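Local coordinates for uncharacterized protein (Legionella pneumophila subsp. pneumophila str. Philadelphia 1, PDB 4RD8) that is of unknown function and belongs to the DUF5636 family, adopting a largely helical fold as a single chain, at residues E46-L51 and S199-N204; Q74-I79 and E90-T95; K99-A104 and F114-S119; I133-I138 and V182-L187. The protein carries 3 engineered substitutions. One frame throughout, in Å; residues are numbered along the deposited sequence. Where two conformers were deposited one is given.

Contact 1 of 4, residues E46-L51 and S199-N204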
# COMPACT_ATOMS: atom_id res chain seq x y z
N GLU A 46 10.32 8.87 5.48
CA GLU A 46 9.65 10.05 6.01
C GLU A 46 8.19 9.75 6.33
O GLU A 46 7.69 10.15 7.38
CB GLU A 46 9.78 11.24 5.04
CG GLU A 46 11.23 11.70 4.85
CD GLU A 46 11.36 12.90 3.93
OE1 GLU A 46 10.41 13.16 3.17
OE2 GLU A 46 12.41 13.59 3.97
N GLN A 47 7.51 9.04 5.44
CA GLN A 47 6.12 8.63 5.71
C GLN A 47 6.01 7.50 6.73
O GLN A 47 5.02 7.41 7.45
CB GLN A 47 5.37 8.30 4.41
CG GLN A 47 4.84 9.54 3.68
CD GLN A 47 5.96 10.46 3.21
OE1 GLN A 47 6.85 10.03 2.47
NE2 GLN A 47 5.94 11.71 3.66
N LEU A 48 7.02 6.63 6.80
CA LEU A 48 7.04 5.59 7.83
C LEU A 48 7.21 6.20 9.22
O LEU A 48 6.57 5.76 10.19
CB LEU A 48 8.14 4.55 7.57
CG LEU A 48 7.91 3.57 6.43
CD1 LEU A 48 9.18 2.80 6.11
CD2 LEU A 48 6.80 2.59 6.81
N ILE A 49 8.07 7.21 9.32
CA ILE A 49 8.21 7.98 10.54
C ILE A 49 6.87 8.61 10.94
O ILE A 49 6.48 8.57 12.10
CB ILE A 49 9.31 9.07 10.40
CG1 ILE A 49 10.69 8.41 10.38
CG2 ILE A 49 9.22 10.08 11.53
CD1 ILE A 49 11.80 9.32 9.91
N GLU A 50 6.16 9.17 9.95
CA GLU A 50 4.88 9.83 10.21
C GLU A 50 3.85 8.80 10.68
O GLU A 50 3.11 9.05 11.63
CB GLU A 50 4.39 10.56 8.95
CG GLU A 50 2.99 11.18 9.05
CD GLU A 50 2.91 12.32 10.06
OE1 GLU A 50 3.92 13.04 10.26
OE2 GLU A 50 1.83 12.50 10.66
N LEU A 51 3.83 7.64 10.02
CA LEU A 51 2.90 6.57 10.37
C LEU A 51 3.20 6.09 11.79
O LEU A 51 2.29 5.88 12.60
CB LEU A 51 3.01 5.42 9.38
CG LEU A 51 2.04 4.25 9.60
CD1 LEU A 51 0.60 4.71 9.39
CD2 LEU A 51 2.38 3.09 8.67
N SER A 199 8.41 -5.06 4.28
CA SER A 199 8.11 -5.73 5.53
C SER A 199 9.36 -5.95 6.38
O SER A 199 9.35 -5.73 7.59
CB SER A 199 7.40 -7.07 5.27
OG SER A 199 7.70 -7.99 6.30
N ASP A 200 10.44 -6.39 5.73
CA ASP A 200 11.70 -6.64 6.44
C ASP A 200 12.35 -5.32 6.87
O ASP A 200 12.98 -5.24 7.93
CB ASP A 200 12.66 -7.42 5.55
CG ASP A 200 12.18 -8.83 5.25
OD1 ASP A 200 11.29 -9.33 5.98
OD2 ASP A 200 12.69 -9.44 4.29
N HIS A 201 12.19 -4.30 6.04
CA HIS A 201 12.70 -2.98 6.35
C HIS A 201 12.08 -2.45 7.64
O HIS A 201 12.76 -1.87 8.48
CB HIS A 201 12.41 -2.02 5.19
CG HIS A 201 12.94 -0.65 5.39
ND1 HIS A 201 14.29 -0.35 5.47
CD2 HIS A 201 12.30 0.56 5.54
CE1 HIS A 201 14.46 0.93 5.66
NE2 HIS A 201 13.26 1.51 5.70
N ILE A 202 10.77 -2.66 7.80
CA ILE A 202 10.05 -2.17 8.97
C ILE A 202 10.42 -2.95 10.23
O ILE A 202 10.72 -2.36 11.27
CB ILE A 202 8.52 -2.22 8.74
CG1 ILE A 202 8.10 -1.14 7.73
CG2 ILE A 202 7.78 -2.03 10.05
CD1 ILE A 202 6.65 -1.29 7.23
N GLN A 203 10.41 -4.28 10.14
CA GLN A 203 10.69 -5.14 11.29
C GLN A 203 12.13 -5.04 11.78
O GLN A 203 12.41 -5.31 12.94
CB GLN A 203 10.30 -6.60 11.00
CG GLN A 203 8.79 -6.81 10.93
CD GLN A 203 8.39 -8.27 10.75
OE1 GLN A 203 8.91 -9.16 11.43
NE2 GLN A 203 7.47 -8.52 9.82
N ASN A 204 13.04 -4.65 10.89
CA ASN A 204 14.42 -4.47 11.29
C ASN A 204 14.65 -3.11 11.94
O ASN A 204 15.31 -3.02 12.97
CB ASN A 204 15.36 -4.68 10.10
CG ASN A 204 15.45 -6.15 9.69
OD1 ASN A 204 15.12 -7.05 10.46
ND2 ASN A 204 15.91 -6.39 8.46
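Leu48 reaches across from helix 41-61 and forks over two side chains of helix 195-204. Leu48 CD1 lies 3.9 Å from His201 CD2. Leu48 CD2 lies 3.9 Å from Ile202 CD1 and slightly farther from Ile202 CG1. Each branch of the leucine thus has its own partner. CG of Leu48 stands anti to the carbonyl carbon, and chi1 and chi2 together (-73°, 169°) put CD1 at the histidine and CD2 at the isoleucine. The His201 ring receives the methyl at its edge and in its plane, so this is not a contact over the ring face. His201 CG, anti to the backbone N (chi1 -178°), swings the ring out so that CD2 meets the methyl. The polar side of the same ring is used elsewhere: NE2 is hydrogen-bonded to Asn45 OD1, and the ring stacks with Trp197. These two partners should limit its rotation. Ile202 CB does not point straight at Leu48, but CG1 and CD1 carry the end of the chain nearer. Phe210, Leu213 and Leu137 also touch Leu48, and Ile217 touches Ile202. The interface is small, with Leu48 CA and Ile202 CA 8.4 Å apart. It joins helix 41-61 to helix 195-204 in the buried interior of a fold made of helices and loops.

Contact 2 of 4, residues Q74-I79 and E90-T95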
# COMPACT_ATOMS: atom_id res chain seq x y z
N GLN A 74 -5.32 -0.99 16.96
CA GLN A 74 -5.13 0.44 16.71
C GLN A 74 -4.43 0.74 15.39
O GLN A 74 -4.81 1.68 14.69
CB GLN A 74 -4.39 1.10 17.88
CG GLN A 74 -5.26 1.29 19.10
CD GLN A 74 -6.57 1.97 18.76
OE1 GLN A 74 -6.59 3.03 18.14
NE2 GLN A 74 -7.68 1.36 19.16
N LEU A 75 -3.42 -0.05 15.05
CA LEU A 75 -2.73 0.11 13.77
C LEU A 75 -3.67 -0.17 12.60
O LEU A 75 -3.64 0.53 11.60
CB LEU A 75 -1.51 -0.82 13.69
CG LEU A 75 -0.80 -0.87 12.33
CD1 LEU A 75 -0.31 0.51 11.94
CD2 LEU A 75 0.36 -1.85 12.35
N ARG A 76 -4.49 -1.20 12.74
CA ARG A 76 -5.45 -1.57 11.68
C ARG A 76 -6.48 -0.47 11.46
O ARG A 76 -6.82 -0.16 10.32
CB ARG A 76 -6.15 -2.88 12.02
CG ARG A 76 -5.53 -4.11 11.38
CD ARG A 76 -5.32 -5.22 12.39
NE ARG A 76 -5.45 -6.55 11.80
CZ ARG A 76 -4.43 -7.37 11.53
NH1 ARG A 76 -3.19 -7.00 11.79
NH2 ARG A 76 -4.67 -8.56 11.00
N THR A 77 -6.97 0.11 12.55
CA THR A 77 -7.96 1.18 12.44
C THR A 77 -7.31 2.45 11.90
O THR A 77 -7.92 3.18 11.13
CB THR A 77 -8.69 1.44 13.78
OG1 THR A 77 -7.73 1.69 14.81
CG2 THR A 77 -9.53 0.23 14.16
N LEU A 78 -6.06 2.71 12.29
CA LEU A 78 -5.31 3.83 11.72
C LEU A 78 -5.12 3.64 10.22
O LEU A 78 -5.34 4.56 9.43
CB LEU A 78 -3.95 4.01 12.41
CG LEU A 78 -2.97 4.99 11.77
CD1 LEU A 78 -3.55 6.40 11.70
CD2 LEU A 78 -1.64 5.00 12.54
N ILE A 79 -4.70 2.44 9.82
CA ILE A 79 -4.54 2.13 8.40
C ILE A 79 -5.86 2.35 7.64
O ILE A 79 -5.88 2.99 6.58
CB ILE A 79 -4.00 0.69 8.19
CG1 ILE A 79 -2.51 0.63 8.59
CG2 ILE A 79 -4.22 0.23 6.76
CD1 ILE A 79 -1.98 -0.78 8.83
N GLU A 90 -14.56 1.39 3.29
CA GLU A 90 -14.29 1.33 4.72
C GLU A 90 -14.36 -0.11 5.22
O GLU A 90 -15.44 -0.72 5.29
CB GLU A 90 -15.25 2.20 5.51
CG GLU A 90 -14.92 2.29 6.99
CD GLU A 90 -15.57 3.49 7.64
OE1 GLU A 90 -16.72 3.81 7.28
OE2 GLU A 90 -14.92 4.12 8.50
N GLY A 91 -13.21 -0.67 5.55
CA GLY A 91 -13.15 -2.05 5.99
C GLY A 91 -12.27 -2.87 5.07
O GLY A 91 -12.63 -3.09 3.91
N MSE A 92 -11.12 -3.29 5.58
CA MSE A 92 -10.23 -4.18 4.83
C MSE A 92 -10.84 -5.59 4.85
O MSE A 92 -11.37 -6.02 5.88
CB MSE A 92 -8.82 -4.19 5.45
CG MSE A 92 -8.05 -2.86 5.37
SE MSE A 92 -6.18 -3.04 5.90
CE MSE A 92 -6.45 -3.63 7.74
N LEU A 93 -10.78 -6.28 3.72
CA LEU A 93 -11.38 -7.61 3.58
C LEU A 93 -10.34 -8.72 3.69
O LEU A 93 -9.15 -8.50 3.45
CB LEU A 93 -12.09 -7.73 2.22
CG LEU A 93 -13.22 -6.74 1.94
CD1 LEU A 93 -13.89 -7.09 0.63
CD2 LEU A 93 -14.23 -6.73 3.06
N GLN A 94 -10.80 -9.90 4.09
CA GLN A 94 -10.05 -11.13 3.89
C GLN A 94 -11.10 -12.21 3.66
O GLN A 94 -12.29 -11.94 3.79
CB GLN A 94 -9.25 -11.46 5.15
CG GLN A 94 -10.16 -11.72 6.36
CD GLN A 94 -9.40 -12.19 7.57
OE1 GLN A 94 -8.76 -11.41 8.27
NE2 GLN A 94 -9.50 -13.49 7.85
N THR A 95 -10.69 -13.42 3.32
CA THR A 95 -11.65 -14.52 3.31
C THR A 95 -11.73 -15.18 4.67
O THR A 95 -10.78 -15.12 5.47
CB THR A 95 -11.32 -15.59 2.25
OG1 THR A 95 -10.08 -16.22 2.60
CG2 THR A 95 -11.21 -14.96 0.86
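Met92, modelled as selenomethionine, meets Arg76 and Ile79 through a chain that bends only at its end. CG is anti to the carbonyl carbon (chi1 -66°) and chi2 is extended. A turn at chi3 (-61°) then sets CE off to one side, so SE and CE touch different residues. The loop after helix 69-85 folds back so that one of its side chains lies against that helix, in a fold of helices and loops. Arg76 and Ile79 are three residues apart and present neighbouring side chains to it. Met92 crosses both at about a right angle.

Arg76 contributes its aliphatic part. Arg76 CG is 3.8 Å from Met92 CE. The arginine chain is bent at chi2 and chi3, and its guanidinium group goes to another partner: NH2 forms a salt bridge with Glu128 OE1. The charged end is therefore held by a carboxylate while the methylene packs on the selenomethionine. Leu129 also touches this side chain.

Ile79 is buried and extends the contact toward helix 130-144, where it touches Ala132, Ile133 and Cys136. Met92 also rests on Ala132, so its side chain bridges two helices. Beyond Met92, backbone hydrogen bonds join Leu93 to Met115 and Lys117, which tie the returning loop to the segment that follows helix 103-111. Across the contact, the branch methyl CG2 of Ile79, which is anti to the backbone N, lies 3.9 Å from Met92 SE.

Contact 3 of 4, residues K99-A104 and F114-S119. Engineered in segment 99-104: Ala102 (natural residue Lys), Ala103 (natural residue Lys), Ala104 (natural residue Glu).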
# COMPACT_ATOMS: atom_id res chain seq x y z
N LYS A 99 -8.06 -17.99 3.22
CA LYS A 99 -7.76 -18.66 1.96
C LYS A 99 -7.49 -17.59 0.90
O LYS A 99 -8.10 -16.52 0.93
CB LYS A 99 -8.95 -19.51 1.51
CG LYS A 99 -9.45 -20.53 2.53
CD LYS A 99 -8.75 -21.87 2.38
CE LYS A 99 -9.61 -23.01 2.93
NZ LYS A 99 -9.32 -24.34 2.28
N PRO A 100 -6.60 -17.89 -0.05
CA PRO A 100 -6.41 -16.93 -1.14
C PRO A 100 -7.65 -16.89 -2.03
O PRO A 100 -8.37 -17.90 -2.13
CB PRO A 100 -5.24 -17.54 -1.95
CG PRO A 100 -4.71 -18.69 -1.13
CD PRO A 100 -5.83 -19.13 -0.26
N LEU A 101 -7.88 -15.75 -2.66
CA LEU A 101 -8.91 -15.64 -3.69
C LEU A 101 -8.25 -15.99 -5.01
O LEU A 101 -7.04 -15.82 -5.17
CB LEU A 101 -9.40 -14.20 -3.77
CG LEU A 101 -10.29 -13.71 -2.63
CD1 LEU A 101 -10.52 -12.21 -2.72
CD2 LEU A 101 -11.61 -14.46 -2.72
N ALA A 102 -9.05 -16.46 -5.97
CA ALA A 102 -8.56 -16.53 -7.34
C ALA A 102 -8.20 -15.12 -7.79
O ALA A 102 -8.86 -14.16 -7.38
CB ALA A 102 -9.60 -17.13 -8.26
N ALA A 103 -7.17 -15.00 -8.63
CA ALA A 103 -6.70 -13.69 -9.08
C ALA A 103 -7.82 -12.83 -9.65
O ALA A 103 -7.88 -11.64 -9.38
CB ALA A 103 -5.58 -13.85 -10.11
N ALA A 104 -8.74 -13.45 -10.40
CA ALA A 104 -9.83 -12.68 -11.00
C ALA A 104 -10.75 -12.06 -9.96
O ALA A 104 -11.23 -10.94 -10.13
CB ALA A 104 -10.63 -13.53 -11.93
N PHE A 114 -11.86 -2.02 -2.72
CA PHE A 114 -11.54 -2.68 -1.45
C PHE A 114 -10.05 -2.95 -1.29
O PHE A 114 -9.39 -3.40 -2.23
CB PHE A 114 -12.29 -4.02 -1.34
CG PHE A 114 -13.78 -3.87 -1.23
CD1 PHE A 114 -14.39 -3.68 0.00
CD2 PHE A 114 -14.58 -3.91 -2.37
CE1 PHE A 114 -15.76 -3.56 0.11
CE2 PHE A 114 -15.96 -3.77 -2.26
CZ PHE A 114 -16.55 -3.60 -1.02
N MSE A 115 -9.54 -2.69 -0.09
CA MSE A 115 -8.21 -3.15 0.31
C MSE A 115 -8.36 -4.52 0.96
O MSE A 115 -9.30 -4.74 1.71
CB MSE A 115 -7.58 -2.18 1.32
CG MSE A 115 -6.24 -2.66 1.90
SE MSE A 115 -4.86 -2.91 0.58
CE MSE A 115 -4.93 -1.16 -0.24
N LEU A 116 -7.45 -5.43 0.65
CA LEU A 116 -7.47 -6.75 1.26
C LEU A 116 -6.17 -7.07 1.97
O LEU A 116 -5.14 -6.45 1.69
CB LEU A 116 -7.72 -7.80 0.17
CG LEU A 116 -9.07 -7.66 -0.54
CD1 LEU A 116 -8.90 -6.91 -1.83
CD2 LEU A 116 -9.67 -9.03 -0.79
N LYS A 117 -6.22 -8.05 2.86
CA LYS A 117 -5.03 -8.65 3.44
C LYS A 117 -4.13 -9.15 2.32
O LYS A 117 -4.63 -9.58 1.28
CB LYS A 117 -5.43 -9.83 4.31
CG LYS A 117 -5.26 -9.65 5.79
CD LYS A 117 -5.63 -10.93 6.51
CE LYS A 117 -5.49 -10.79 8.01
NZ LYS A 117 -5.69 -12.10 8.69
N ASP A 118 -2.81 -9.10 2.54
CA ASP A 118 -1.84 -9.56 1.54
C ASP A 118 -2.16 -11.00 1.13
O ASP A 118 -2.07 -11.36 -0.04
CB ASP A 118 -0.41 -9.54 2.11
CG ASP A 118 0.10 -8.13 2.41
OD1 ASP A 118 -0.55 -7.13 2.01
OD2 ASP A 118 1.18 -8.02 3.03
N SER A 119 -2.54 -11.81 2.11
CA SER A 119 -2.75 -13.24 1.89
C SER A 119 -4.03 -13.55 1.10
O SER A 119 -4.27 -14.69 0.73
CB SER A 119 -2.76 -13.97 3.24
OG SER A 119 -3.69 -13.38 4.11
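Leu101 and Leu116 make the apolar part of this contact, meeting through one methyl each. Leu101 CD1 lies 3.8 Å from Leu116 CD2, and the two side chains cross at about a right angle. In both leucines CG is anti to the carbonyl carbon. Leu116 differs in its second torsion: chi2 of 97°, off a staggered value, turns CD2 of Leu116 to Leu101 CD1. Leu109 of helix 103-111 touches both leucines, and Phe106 touches Leu116.

The second part involves the backbone. Ser119 O faces Pro100, 3.6 Å from Pro100 CA and 4.0 Å from Pro100 CB. These are van der Waals contacts. The serine side chain takes no part. The two backbones are nearest here, Pro100 CA to Ser119 CA 6.0 Å.

The hydrogen bonds lie next to the contact. Leu101 and Ser120 are joined through their backbones, and Asp118 accepts from Thr130 N with OD2 and from His131 N with OD1. Engineered Ala102 is the N-cap of helix 103-111, which begins with engineered Ala103 and Ala104.

The chemistry implies a modest surface contact: two methyls and a proline beside a carbonyl bring together the chain before and after helix 103-111.

Contact 4 of 4, residues I133-I138 and V182-L187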
# COMPACT_ATOMS: atom_id res chain seq x y z
N ILE A 133 -0.16 -0.95 3.91
CA ILE A 133 0.86 0.01 4.34
C ILE A 133 1.47 0.78 3.16
O ILE A 133 1.68 2.00 3.26
CB ILE A 133 1.94 -0.64 5.22
CG1 ILE A 133 1.32 -1.07 6.56
CG2 ILE A 133 3.08 0.33 5.49
CD1 ILE A 133 2.25 -1.89 7.44
N GLN A 134 1.76 0.10 2.05
CA GLN A 134 2.25 0.79 0.85
C GLN A 134 1.31 1.91 0.46
O GLN A 134 1.74 3.04 0.22
CB GLN A 134 2.40 -0.18 -0.33
CG GLN A 134 3.64 -1.04 -0.25
CD GLN A 134 3.56 -2.25 -1.17
OE1 GLN A 134 2.48 -2.85 -1.31
NE2 GLN A 134 4.67 -2.61 -1.79
N TRP A 135 0.02 1.60 0.42
CA TRP A 135 -0.97 2.60 0.08
C TRP A 135 -1.04 3.73 1.10
O TRP A 135 -1.14 4.90 0.73
CB TRP A 135 -2.34 1.96 -0.26
CG TRP A 135 -2.24 1.41 -1.64
CD1 TRP A 135 -1.97 0.13 -2.00
CD2 TRP A 135 -2.30 2.18 -2.85
NE1 TRP A 135 -1.89 0.04 -3.38
CE2 TRP A 135 -2.09 1.28 -3.92
CE3 TRP A 135 -2.53 3.53 -3.14
CZ2 TRP A 135 -2.11 1.70 -5.26
CZ3 TRP A 135 -2.54 3.94 -4.47
CH2 TRP A 135 -2.33 3.02 -5.51
N CYS A 136 -0.95 3.40 2.39
CA CYS A 136 -0.89 4.46 3.40
C CYS A 136 0.30 5.39 3.18
O CYS A 136 0.19 6.58 3.38
CB CYS A 136 -0.86 3.91 4.83
SG CYS A 136 -2.40 3.12 5.32
N LEU A 137 1.45 4.83 2.78
CA LEU A 137 2.64 5.67 2.55
C LEU A 137 2.41 6.62 1.37
O LEU A 137 2.75 7.81 1.44
CB LEU A 137 3.88 4.79 2.32
CG LEU A 137 4.28 3.91 3.51
CD1 LEU A 137 5.42 2.97 3.11
CD2 LEU A 137 4.70 4.75 4.72
N ILE A 138 1.85 6.09 0.30
CA ILE A 138 1.46 6.88 -0.87
C ILE A 138 0.49 8.00 -0.50
O ILE A 138 0.68 9.16 -0.90
CB ILE A 138 0.84 5.98 -1.94
CG1 ILE A 138 1.94 5.16 -2.60
CG2 ILE A 138 0.10 6.79 -3.01
CD1 ILE A 138 1.40 3.87 -3.20
N VAL A 182 4.20 -4.01 -10.94
CA VAL A 182 5.28 -3.05 -11.18
C VAL A 182 5.36 -1.99 -10.09
O VAL A 182 6.45 -1.49 -9.75
CB VAL A 182 5.14 -2.40 -12.58
CG1 VAL A 182 6.11 -1.25 -12.75
CG2 VAL A 182 5.39 -3.43 -13.66
N LEU A 183 4.20 -1.66 -9.52
CA LEU A 183 4.13 -0.62 -8.50
C LEU A 183 4.39 -1.14 -7.09
O LEU A 183 5.20 -0.57 -6.37
CB LEU A 183 2.78 0.09 -8.54
CG LEU A 183 2.55 0.92 -9.80
CD1 LEU A 183 1.28 1.74 -9.66
CD2 LEU A 183 3.76 1.80 -10.10
N ILE A 184 3.70 -2.21 -6.71
CA ILE A 184 3.67 -2.60 -5.30
C ILE A 184 3.85 -4.09 -5.06
O ILE A 184 3.70 -4.55 -3.93
CB ILE A 184 2.36 -2.14 -4.62
CG1 ILE A 184 1.16 -2.78 -5.33
CG2 ILE A 184 2.27 -0.60 -4.58
CD1 ILE A 184 -0.16 -2.54 -4.66
N ASP A 185 4.13 -4.86 -6.10
CA ASP A 185 4.33 -6.30 -5.91
C ASP A 185 5.53 -6.79 -6.73
O ASP A 185 5.52 -7.90 -7.27
CB ASP A 185 3.05 -7.07 -6.28
CG ASP A 185 2.70 -8.15 -5.28
OD1 ASP A 185 3.42 -8.31 -4.29
OD2 ASP A 185 1.67 -8.84 -5.49
N LYS A 186 6.57 -5.95 -6.79
CA LYS A 186 7.75 -6.23 -7.63
C LYS A 186 8.81 -6.98 -6.84
O LYS A 186 9.84 -6.41 -6.45
CB LYS A 186 8.34 -4.93 -8.20
CG LYS A 186 9.19 -5.11 -9.46
CD LYS A 186 8.34 -5.69 -10.61
CE LYS A 186 9.14 -5.81 -11.91
NZ LYS A 186 10.15 -6.91 -11.88
N LEU A 187 8.56 -8.27 -6.62
CA LEU A 187 9.47 -9.11 -5.85
C LEU A 187 10.86 -9.09 -6.45
O LEU A 187 11.02 -9.14 -7.67
CB LEU A 187 8.95 -10.54 -5.80
CG LEU A 187 7.63 -10.71 -5.05
CD1 LEU A 187 7.30 -12.19 -4.90
CD2 LEU A 187 7.74 -10.06 -3.69
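Gln134 NE2 is gripped by two backbone carbonyls. It donates to Ile184 O at 3.0 Å, with an N-H...O angle of 150°, and also to Ser192 O. The amide oxygen OE1 is held too, by a hydrogen bond with His131 ND1. These three bonds should fix the rotation of the buried amide. Ile184 O lies close to the amide plane of Gln134, but the donor is tilted 32° from the plane of the Ile184 carbonyl. Gln134 arrives as an extended chain beyond CG, which lets the amide span from helix 130-144 to the end region of helix 179-184.

The same amide packs on the isoleucine. Gln134 OE1 lies 3.4 Å from Ile184 CB. Ile184 has its CG1 between the backbone N and the carbonyl carbon (chi1 60°), a crowded position. From there CG1 carries CD1 to the indole of Trp135. Ile184 CD1 lies 3.4 Å from Trp135 NE1. The methyl sits at the ring edge, near its plane. Ile138 CD1, from the next turn of the same helix, sits over one face of the indole, 3.9 Å above the plane and offset toward the rim. Tyr162 packs edge-to-face with Trp135.

Ile184 therefore touches the Gln134 amide with CB and the Trp135 edge with CD1. Just beyond it, Asp185 forms a salt bridge with Arg122. The contact lies near the centre of the chain. Helix 195-204 touches Gln134 through Leu198, helix 25-38 touches Ile138 through Ile34, and helix 69-85 touches Trp135 through Leu83.

How the contacts relate
From the N terminus, helix 41-61 opens contact 1, which closes only at helix 195-204, 148 residues on. The other three contacts nest inside that span and follow one another in series. Contact 2 brings the loop after helix 69-85 back onto the helix itself. Contact 3 then joins the chain on either side of helix 103-111. Contact 4 ties helix 130-144 to helix 179-184. Helix 130-144 links the set, because its segment in contact 4 also touches segments of contacts 1, 2 and 3. Contacts 2 and 3 also share probable backbone hydrogen bonds. Contacts 1 and 3 lie on opposite sides of the chain's centre and do not touch.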